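Local coordinates for TCP pilus virulence regulatory protein (Vibrio cholerae, PDB 3GBG) that probably activates transcription of cholera virulence genes, such as those of the TCP pilus, as an AraC-family regulator that binds a fatty acid, at residues Phe7-Tyr12 and Ser128-Gly133; Tyr30-Ile35 and Ile84-Ser89. All coordinates share one frame; numbering follows the deposited sequence.

Contact 1 of 2, residues Phe7-Tyr12 and Ser128-Gly133. With PAM (palmitoleic acid), chain B.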
ATOM      1  N   PHE A   7      -3.723   0.202  13.226  1.00 39.42           N
ATOM      2  CA  PHE A   7      -2.389   0.247  12.639  1.00 38.43           C
ATOM      3  C   PHE A   7      -1.789  -1.146  12.496  1.00 37.44           C
ATOM      4  O   PHE A   7      -1.603  -1.850  13.483  1.00 38.65           O
ATOM      5  CB  PHE A   7      -1.458   1.102  13.504  1.00 38.23           C
ATOM      6  CG  PHE A   7      -1.872   2.539  13.599  1.00 37.31           C
ATOM      7  CD1 PHE A   7      -1.875   3.349  12.465  1.00 38.22           C
ATOM      8  CD2 PHE A   7      -2.269   3.086  14.815  1.00 38.08           C
ATOM      9  CE1 PHE A   7      -2.266   4.683  12.540  1.00 37.15           C
ATOM     10  CE2 PHE A   7      -2.662   4.421  14.900  1.00 38.10           C
ATOM     11  CZ  PHE A   7      -2.660   5.220  13.760  1.00 37.54           C
ATOM     12  N   GLN A   8      -1.484  -1.537  11.264  1.00 36.18           N
ATOM     13  CA  GLN A   8      -0.884  -2.843  10.992  1.00 35.51           C
ATOM     14  C   GLN A   8       0.534  -2.554  10.504  1.00 34.18           C
ATOM     15  O   GLN A   8       0.711  -1.919   9.468  1.00 33.16           O
ATOM     16  CB  GLN A   8      -1.698  -3.560   9.911  1.00 36.42           C
ATOM     17  CG  GLN A   8      -1.498  -5.069   9.849  1.00 37.91           C
ATOM     18  CD  GLN A   8      -0.141  -5.453   9.300  1.00 38.98           C
ATOM     19  OE1 GLN A   8       0.678  -6.060   9.987  1.00 39.88           O
ATOM     20  NE2 GLN A   8       0.095  -5.115   8.040  1.00 36.46           N
ATOM     21  N   THR A   9       1.542  -3.011  11.245  1.00 32.61           N
ATOM     22  CA  THR A   9       2.927  -2.737  10.868  1.00 32.66           C
ATOM     23  C   THR A   9       3.823  -3.944  10.605  1.00 30.63           C
ATOM     24  O   THR A   9       3.680  -4.997  11.225  1.00 31.54           O
ATOM     25  CB  THR A   9       3.623  -1.876  11.943  1.00 33.38           C
ATOM     26  OG1 THR A   9       3.735  -2.627  13.155  1.00 37.26           O
ATOM     27  CG2 THR A   9       2.818  -0.616  12.221  1.00 35.70           C
ATOM     28  N   ASN A  10       4.754  -3.776   9.671  1.00 27.30           N
ATOM     29  CA  ASN A  10       5.708  -4.823   9.337  1.00 25.61           C
ATOM     30  C   ASN A  10       7.081  -4.196   9.116  1.00 24.18           C
ATOM     31  O   ASN A  10       7.184  -3.023   8.762  1.00 24.52           O
ATOM     32  CB  ASN A  10       5.280  -5.566   8.072  1.00 26.82           C
ATOM     33  CG  ASN A  10       3.940  -6.244   8.219  1.00 28.22           C
ATOM     34  OD1 ASN A  10       2.901  -5.670   7.890  1.00 29.60           O
ATOM     35  ND2 ASN A  10       3.954  -7.469   8.725  1.00 28.42           N
ATOM     36  N   VAL A  11       8.127  -4.978   9.344  1.00 23.38           N
ATOM     37  CA  VAL A  11       9.493  -4.508   9.152  1.00 22.65           C
ATOM     38  C   VAL A  11      10.192  -5.478   8.218  1.00 23.53           C
ATOM     39  O   VAL A  11      10.187  -6.690   8.451  1.00 23.75           O
ATOM     40  CB  VAL A  11      10.275  -4.438  10.487  1.00 23.90           C
ATOM     41  CG1 VAL A  11      11.662  -3.826  10.255  1.00 23.67           C
ATOM     42  CG2 VAL A  11       9.507  -3.597  11.498  1.00 24.76           C
ATOM     43  N   TYR A  12      10.775  -4.943   7.151  1.00 22.17           N
ATOM     44  CA  TYR A  12      11.467  -5.764   6.164  1.00 21.40           C
ATOM     45  C   TYR A  12      12.950  -5.435   6.109  1.00 22.79           C
ATOM     46  O   TYR A  12      13.348  -4.266   6.106  1.00 21.92           O
ATOM     47  CB  TYR A  12      10.868  -5.557   4.773  1.00 20.99           C
ATOM     48  CG  TYR A  12       9.386  -5.847   4.692  1.00 22.17           C
ATOM     49  CD1 TYR A  12       8.447  -4.828   4.812  1.00 22.37           C
ATOM     50  CD2 TYR A  12       8.928  -7.142   4.512  1.00 23.31           C
ATOM     51  CE1 TYR A  12       7.079  -5.090   4.751  1.00 22.02           C
ATOM     52  CE2 TYR A  12       7.570  -7.425   4.449  1.00 25.25           C
ATOM     53  CZ  TYR A  12       6.648  -6.397   4.570  1.00 23.58           C
ATOM     54  OH  TYR A  12       5.302  -6.680   4.526  1.00 25.10           O
ATOM     55  N   SER A 128       7.828   6.260  14.093  1.00 47.23           N
ATOM     56  CA  SER A 128       8.749   5.218  14.525  1.00 47.83           C
ATOM     57  C   SER A 128       8.212   4.495  15.753  1.00 47.34           C
ATOM     58  O   SER A 128       8.549   3.337  16.001  1.00 47.73           O
ATOM     59  CB  SER A 128      10.126   5.810  14.833  1.00 47.20           C
ATOM     60  OG  SER A 128      10.743   6.291  13.655  1.00 50.04           O
ATOM     61  N   GLU A 129       7.374   5.181  16.523  1.00 46.68           N
ATOM     62  CA  GLU A 129       6.794   4.584  17.721  1.00 46.88           C
ATOM     63  C   GLU A 129       5.613   3.699  17.336  1.00 46.37           C
ATOM     64  O   GLU A 129       5.281   2.748  18.044  1.00 46.25           O
ATOM     65  CB  GLU A 129       6.343   5.678  18.696  1.00 47.53           C
ATOM     66  CG  GLU A 129       5.866   5.162  20.051  1.00 47.59           C
ATOM     67  CD  GLU A 129       6.867   4.221  20.707  1.00 47.58           C
ATOM     68  OE1 GLU A 129       8.081   4.500  20.643  1.00 48.61           O
ATOM     69  OE2 GLU A 129       6.437   3.214  21.303  1.00 47.32           O
ATOM     70  N   VAL A 130       4.987   4.013  16.207  1.00 46.49           N
ATOM     71  CA  VAL A 130       3.854   3.232  15.721  1.00 47.40           C
ATOM     72  C   VAL A 130       4.344   1.859  15.271  1.00 46.83           C
ATOM     73  O   VAL A 130       3.744   0.837  15.597  1.00 45.53           O
ATOM     74  CB  VAL A 130       3.156   3.927  14.532  1.00 47.65           C
ATOM     75  CG1 VAL A 130       1.972   3.091  14.062  1.00 48.48           C
ATOM     76  CG2 VAL A 130       2.693   5.319  14.940  1.00 48.32           C
ATOM     77  N   VAL A 131       5.437   1.844  14.514  1.00 48.11           N
ATOM     78  CA  VAL A 131       6.009   0.592  14.035  1.00 48.95           C
ATOM     79  C   VAL A 131       6.630  -0.131  15.220  1.00 49.06           C
ATOM     80  O   VAL A 131       6.738  -1.358  15.232  1.00 48.86           O
ATOM     81  CB  VAL A 131       7.104   0.833  12.965  1.00 49.67           C
ATOM     82  CG1 VAL A 131       8.228   1.680  13.546  1.00 50.60           C
ATOM     83  CG2 VAL A 131       7.653  -0.498  12.474  1.00 50.01           C
ATOM     84  N   ASN A 132       7.029   0.646  16.221  1.00 49.55           N
ATOM     85  CA  ASN A 132       7.643   0.098  17.423  1.00 50.46           C
ATOM     86  C   ASN A 132       6.582  -0.505  18.340  1.00 51.42           C
ATOM     87  O   ASN A 132       6.864  -0.864  19.482  1.00 51.29           O
ATOM     88  CB  ASN A 132       8.414   1.197  18.162  1.00 50.18           C
ATOM     89  CG  ASN A 132       9.304   0.646  19.257  1.00 50.04           C
ATOM     90  OD1 ASN A 132      10.135  -0.229  19.015  1.00 48.63           O
ATOM     91  ND2 ASN A 132       9.136   1.159  20.470  1.00 49.59           N
ATOM     92  N   GLY A 133       5.356  -0.606  17.833  1.00 52.17           N
ATOM     93  CA  GLY A 133       4.278  -1.185  18.612  1.00 53.76           C
ATOM     94  C   GLY A 133       3.877  -0.462  19.888  1.00 55.34           C
ATOM     95  O   GLY A 133       3.305  -1.074  20.786  1.00 54.84           O
TER
HETATM   96  C1  PAM B5975       3.112  -4.772   2.554  1.00 35.04           C
HETATM   97  O1  PAM B5975       3.684  -4.840   3.665  1.00 34.53           O
HETATM   98  O2  PAM B5975       1.920  -4.414   2.520  1.00 32.51           O
HETATM   99  C2  PAM B5975       3.858  -5.128   1.279  1.00 35.39           C
HETATM  100  C3  PAM B5975       3.651  -4.029   0.230  1.00 36.97           C
HETATM  101  C4  PAM B5975       4.970  -3.350  -0.109  1.00 38.18           C
HETATM  102  C5  PAM B5975       4.803  -1.835  -0.192  1.00 36.87           C
HETATM  103  C6  PAM B5975       5.690  -1.132   0.831  1.00 36.36           C
HETATM  104  C7  PAM B5975       6.929  -0.536   0.169  1.00 35.60           C
HETATM  105  C8  PAM B5975       8.148  -0.666   1.069  1.00 34.05           C
HETATM  106  C9  PAM B5975       9.370  -1.133   0.268  1.00 35.17           C
HETATM  107  C10 PAM B5975      10.012  -2.262   0.531  1.00 34.57           C
HETATM  108  C11 PAM B5975       9.588  -3.209   1.667  1.00 35.65           C
HETATM  109  C12 PAM B5975       8.673  -4.323   1.163  1.00 35.82           C
HETATM  110  C13 PAM B5975       9.473  -5.524   0.694  1.00 36.80           C
HETATM  111  C14 PAM B5975       8.567  -6.541   0.013  1.00 35.41           C
HETATM  112  C15 PAM B5975       9.372  -7.738  -0.463  1.00 37.29           C
HETATM  113  C16 PAM B5975       9.611  -7.669  -1.966  1.00 37.33           C
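With chi1 at -179°, Val130 swings its CG1 anti to the backbone N and lays that methyl over one face of the Phe7 ring, 3.9 Å from Phe7 CG. The two side chains cross at about a right angle, and CG1 is the branch that touches. Phe7 is buried here; beyond Val130 its ring also meets the rings of Phe90 and Phe148.

Two residues further along the strand, Thr9 makes its nearest approach through its methyl, which stands anti to the carbonyl carbon, beside the backbone N. Thr9 CG2 rests on the helix backbone, 3.8 Å from Val130 O and close to Val131 CA. Val11 then meets Val131 methyl to methyl, CG2 to CG2 at 3.7 Å, again nearly at right angles, on the more exposed side of the contact. No hydrogen bond crosses between 7-12 and 128-133. Just past these valines the helix ends in a Schellman motif: Gly133, with positive phi, sends its N to Val130 O at 3.1 Å, and Phe134 N bonds to Glu129 O.

The other side of the strand carries amides and the lipid site. Gln8 NE2 donates to Asn10 OD1 at 2.9 Å, in the carbonyl plane of Asn10, and Lys230 NZ reaches the same oxygen. Tyr12 OH gives a 2.6 Å hydrogen bond to O1 of palmitoleic acid, while C12 of the lipid lies over one face of the Tyr12 ring, offset toward its rim. The arrangement is that of an edge strand in the cupin-like domain, with helix 123-131 packed against one face and the fatty-acid site on the other.

Contact 2 of 2, residues Tyr30-Ile35 and Ile84-Ser89. With PAM (palmitoleic acid), chain B.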
ATOM      1  N   TYR A  30      -4.475   2.695   2.865  1.00 28.38           N
ATOM      2  CA  TYR A  30      -3.422   3.682   3.014  1.00 26.80           C
ATOM      3  C   TYR A  30      -2.215   3.088   3.715  1.00 25.52           C
ATOM      4  O   TYR A  30      -2.343   2.379   4.716  1.00 25.83           O
ATOM      5  CB  TYR A  30      -3.924   4.906   3.785  1.00 28.23           C
ATOM      6  CG  TYR A  30      -4.987   5.687   3.049  1.00 31.63           C
ATOM      7  CD1 TYR A  30      -6.341   5.380   3.201  1.00 31.64           C
ATOM      8  CD2 TYR A  30      -4.639   6.710   2.161  1.00 31.86           C
ATOM      9  CE1 TYR A  30      -7.319   6.068   2.487  1.00 35.61           C
ATOM     10  CE2 TYR A  30      -5.611   7.401   1.441  1.00 35.94           C
ATOM     11  CZ  TYR A  30      -6.946   7.074   1.608  1.00 35.66           C
ATOM     12  OH  TYR A  30      -7.900   7.737   0.878  1.00 39.93           O
ATOM     13  N   LYS A  31      -1.038   3.368   3.168  1.00 23.92           N
ATOM     14  CA  LYS A  31       0.202   2.860   3.739  1.00 24.95           C
ATOM     15  C   LYS A  31       1.279   3.934   3.763  1.00 22.58           C
ATOM     16  O   LYS A  31       1.216   4.918   3.030  1.00 22.77           O
ATOM     17  CB  LYS A  31       0.715   1.678   2.916  1.00 24.72           C
ATOM     18  CG  LYS A  31      -0.139   0.422   2.969  1.00 30.79           C
ATOM     19  CD  LYS A  31       0.425  -0.639   2.025  1.00 30.66           C
ATOM     20  CE  LYS A  31      -0.352  -1.944   2.117  1.00 31.75           C
ATOM     21  NZ  LYS A  31      -0.105  -2.642   3.409  1.00 31.65           N
ATOM     22  N   MET A  32       2.264   3.742   4.625  1.00 23.02           N
ATOM     23  CA  MET A  32       3.386   4.662   4.724  1.00 26.53           C
ATOM     24  C   MET A  32       4.600   3.844   5.119  1.00 25.72           C
ATOM     25  O   MET A  32       4.494   2.914   5.916  1.00 26.28           O
ATOM     26  CB  MET A  32       3.108   5.764   5.754  1.00 30.07           C
ATOM     27  CG  MET A  32       2.757   5.286   7.154  1.00 34.41           C
ATOM     28  SD  MET A  32       2.344   6.717   8.222  1.00 45.81           S
ATOM     29  CE  MET A  32       0.912   7.351   7.383  1.00 39.20           C
ATOM     30  N   PHE A  33       5.747   4.154   4.526  1.00 23.65           N
ATOM     31  CA  PHE A  33       6.958   3.426   4.857  1.00 23.50           C
ATOM     32  C   PHE A  33       8.160   4.344   4.867  1.00 23.30           C
ATOM     33  O   PHE A  33       8.109   5.455   4.347  1.00 23.59           O
ATOM     34  CB  PHE A  33       7.206   2.276   3.872  1.00 21.02           C
ATOM     35  CG  PHE A  33       7.523   2.722   2.468  1.00 22.78           C
ATOM     36  CD1 PHE A  33       6.503   2.902   1.531  1.00 23.33           C
ATOM     37  CD2 PHE A  33       8.847   2.927   2.072  1.00 21.51           C
ATOM     38  CE1 PHE A  33       6.795   3.273   0.219  1.00 24.91           C
ATOM     39  CE2 PHE A  33       9.154   3.300   0.762  1.00 24.45           C
ATOM     40  CZ  PHE A  33       8.124   3.473  -0.171  1.00 24.20           C
ATOM     41  N   TRP A  34       9.243   3.865   5.464  1.00 23.86           N
ATOM     42  CA  TRP A  34      10.470   4.634   5.541  1.00 25.74           C
ATOM     43  C   TRP A  34      11.590   3.713   5.992  1.00 25.71           C
ATOM     44  O   TRP A  34      11.336   2.647   6.557  1.00 23.99           O
ATOM     45  CB  TRP A  34      10.296   5.793   6.530  1.00 27.74           C
ATOM     46  CG  TRP A  34      10.177   5.353   7.952  1.00 28.77           C
ATOM     47  CD1 TRP A  34      11.201   5.119   8.825  1.00 31.87           C
ATOM     48  CD2 TRP A  34       8.972   5.035   8.658  1.00 31.46           C
ATOM     49  NE1 TRP A  34      10.710   4.672  10.026  1.00 29.83           N
ATOM     50  CE2 TRP A  34       9.345   4.608   9.949  1.00 31.71           C
ATOM     51  CE3 TRP A  34       7.612   5.063   8.318  1.00 31.38           C
ATOM     52  CZ2 TRP A  34       8.403   4.213  10.909  1.00 32.83           C
ATOM     53  CZ3 TRP A  34       6.678   4.671   9.274  1.00 32.48           C
ATOM     54  CH2 TRP A  34       7.079   4.250  10.551  1.00 31.83           C
ATOM     55  N   ILE A  35      12.828   4.117   5.726  1.00 26.68           N
ATOM     56  CA  ILE A  35      13.980   3.325   6.132  1.00 26.53           C
ATOM     57  C   ILE A  35      14.430   3.769   7.518  1.00 28.60           C
ATOM     58  O   ILE A  35      14.291   4.938   7.886  1.00 28.98           O
ATOM     59  CB  ILE A  35      15.137   3.455   5.112  1.00 27.48           C
ATOM     60  CG1 ILE A  35      15.517   4.921   4.912  1.00 24.22           C
ATOM     61  CG2 ILE A  35      14.700   2.868   3.762  1.00 25.57           C
ATOM     62  CD1 ILE A  35      16.642   5.121   3.914  1.00 28.23           C
ATOM     63  N   ILE A  84       3.712   0.793   7.641  1.00 23.51           N
ATOM     64  CA  ILE A  84       2.509   0.958   8.442  1.00 24.74           C
ATOM     65  C   ILE A  84       1.266   0.953   7.571  1.00 24.59           C
ATOM     66  O   ILE A  84       1.157   1.729   6.623  1.00 22.14           O
ATOM     67  CB  ILE A  84       2.519   2.292   9.190  1.00 27.21           C
ATOM     68  CG1 ILE A  84       3.670   2.310  10.187  1.00 29.98           C
ATOM     69  CG2 ILE A  84       1.183   2.510   9.888  1.00 28.65           C
ATOM     70  CD1 ILE A  84       3.782   3.621  10.928  1.00 33.27           C
ATOM     71  N   THR A  85       0.320   0.088   7.905  1.00 24.98           N
ATOM     72  CA  THR A  85      -0.922   0.022   7.160  1.00 25.29           C
ATOM     73  C   THR A  85      -2.019   0.563   8.075  1.00 26.47           C
ATOM     74  O   THR A  85      -2.190   0.091   9.198  1.00 25.87           O
ATOM     75  CB  THR A  85      -1.223  -1.424   6.735  1.00 26.40           C
ATOM     76  OG1 THR A  85      -0.094  -1.950   6.022  1.00 28.12           O
ATOM     77  CG2 THR A  85      -2.432  -1.465   5.817  1.00 25.63           C
ATOM     78  N   ILE A  86      -2.742   1.567   7.595  1.00 28.24           N
ATOM     79  CA  ILE A  86      -3.804   2.198   8.375  1.00 30.42           C
ATOM     80  C   ILE A  86      -5.181   1.643   8.017  1.00 30.77           C
ATOM     81  O   ILE A  86      -5.508   1.489   6.840  1.00 31.41           O
ATOM     82  CB  ILE A  86      -3.811   3.726   8.143  1.00 31.08           C
ATOM     83  CG1 ILE A  86      -2.387   4.285   8.276  1.00 31.53           C
ATOM     84  CG2 ILE A  86      -4.729   4.399   9.145  1.00 32.84           C
ATOM     85  CD1 ILE A  86      -2.274   5.773   7.984  1.00 31.48           C
ATOM     86  N   SER A  87      -5.984   1.343   9.033  1.00 31.07           N
ATOM     87  CA  SER A  87      -7.328   0.809   8.814  1.00 32.25           C
ATOM     88  C   SER A  87      -8.257   1.911   8.319  1.00 32.11           C
ATOM     89  O   SER A  87      -8.036   3.089   8.593  1.00 30.04           O
ATOM     90  CB  SER A  87      -7.891   0.235  10.116  1.00 33.36           C
ATOM     91  OG  SER A  87      -8.138   1.276  11.049  1.00 34.49           O
ATOM     92  N   ASP A  88      -9.301   1.532   7.588  1.00 34.65           N
ATOM     93  CA  ASP A  88     -10.245   2.522   7.089  1.00 37.29           C
ATOM     94  C   ASP A  88     -10.959   3.207   8.249  1.00 37.48           C
ATOM     95  O   ASP A  88     -11.241   4.406   8.190  1.00 38.33           O
ATOM     96  CB  ASP A  88     -11.269   1.883   6.141  1.00 39.67           C
ATOM     97  CG  ASP A  88     -10.678   1.559   4.781  1.00 42.60           C
ATOM     98  OD1 ASP A  88      -9.912   2.398   4.249  1.00 45.06           O
ATOM     99  OD2 ASP A  88     -10.988   0.483   4.229  1.00 45.18           O
ATOM    100  N   SER A  89     -11.240   2.450   9.306  1.00 37.68           N
ATOM    101  CA  SER A  89     -11.923   2.998  10.475  1.00 39.38           C
ATOM    102  C   SER A  89     -11.143   4.157  11.081  1.00 39.02           C
ATOM    103  O   SER A  89     -11.731   5.137  11.536  1.00 39.90           O
ATOM    104  CB  SER A  89     -12.145   1.902  11.527  1.00 39.00           C
ATOM    105  OG  SER A  89     -10.952   1.177  11.780  1.00 42.62           O
TER
HETATM  106  C1  PAM B5975       3.112  -4.772   2.554  1.00 35.04           C
HETATM  107  O1  PAM B5975       3.684  -4.840   3.665  1.00 34.53           O
HETATM  108  O2  PAM B5975       1.920  -4.414   2.520  1.00 32.51           O
HETATM  109  C2  PAM B5975       3.858  -5.128   1.279  1.00 35.39           C
HETATM  110  C3  PAM B5975       3.651  -4.029   0.230  1.00 36.97           C
HETATM  111  C4  PAM B5975       4.970  -3.350  -0.109  1.00 38.18           C
HETATM  112  C5  PAM B5975       4.803  -1.835  -0.192  1.00 36.87           C
HETATM  113  C6  PAM B5975       5.690  -1.132   0.831  1.00 36.36           C
HETATM  114  C7  PAM B5975       6.929  -0.536   0.169  1.00 35.60           C
HETATM  115  C8  PAM B5975       8.148  -0.666   1.069  1.00 34.05           C
HETATM  116  C9  PAM B5975       9.370  -1.133   0.268  1.00 35.17           C
HETATM  117  C10 PAM B5975      10.012  -2.262   0.531  1.00 34.57           C
HETATM  118  C11 PAM B5975       9.588  -3.209   1.667  1.00 35.65           C
HETATM  119  C12 PAM B5975       8.673  -4.323   1.163  1.00 35.82           C
HETATM  120  C13 PAM B5975       9.473  -5.524   0.694  1.00 36.80           C
HETATM  121  C14 PAM B5975       8.567  -6.541   0.013  1.00 35.41           C
HETATM  122  C15 PAM B5975       9.372  -7.738  -0.463  1.00 37.29           C
HETATM  123  C16 PAM B5975       9.611  -7.669  -1.966  1.00 37.33           C
HETATM  124  O   HOH W   1      -7.083   2.405   4.895  1.00 35.10           O
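Strands 31-35 and 84-86 run antiparallel, 165° between their directions, with Met32 and Ile84 as a hydrogen-bonded pair and Lys31 opposite Thr85 as a non-hydrogen-bonded one. Ile84 N gives the straighter bond of the first pair, 2.8 Å to Met32 O at 175°, and Ile86 N adds another to Tyr30 O.

Lys31 and Thr85 run alongside each other out of the sheet. The lysine chain is extended until its last torsion, where a bend (chi4 -71°) turns NZ to give a 2.7 Å hydrogen bond to Thr85 OG1 and a 2.8 Å one to O2 of palmitoleic acid. Thr85 OG1 is thus placed to orient the ammonium group, one of several donors at the lipid head, which is probably a carboxylate whose charge the lysine would offset. Phe33, on this face too, lays its ring against the folded acyl chain, with C8 3.7 Å above the ring plane and offset toward the rim. This face of the cupin-like domain's sheet, with Lys31 and Phe33 on it, is a wall of the fatty-acid pocket, which Lys230 of helix 213-231 also reaches.

Met32, Ile84 and Trp34 belong to the face turned to helix 123-131. Met32 CG packs on Ile84 CB at 3.6 Å, while the bent thioether end carries CE to Ile86 CD1. Ile84 CD1 comes in at the edge of the Trp34 indole, in its plane, 3.4 Å from CH2. Leu127 from the helix lies against both Met32 and Trp34.

Contact 2 is the buried one, nested along the chain inside the loop that contact 1 closes, and their centres lie about 9 Å apart. Both involve one antiparallel sheet: strand 79-86 sits between 7-14 and 31-35, and a probable hydrogen bond from Thr85 N to Gln8 O joins the two contacts. Contact 2 is strand pairing, with backbone bonds and a lysine at a ligand; contact 1 is helix on sheet, partly buried and apolar. They merge where Val130 CG1 meets Ile84 CD1 and Val131 CG1 meets Trp34 CZ2, both at 3.7 Å. From different strands of the sheet, Tyr12 and Lys31 take different oxygens of the same fatty acid, with Lys230 also bonded to it.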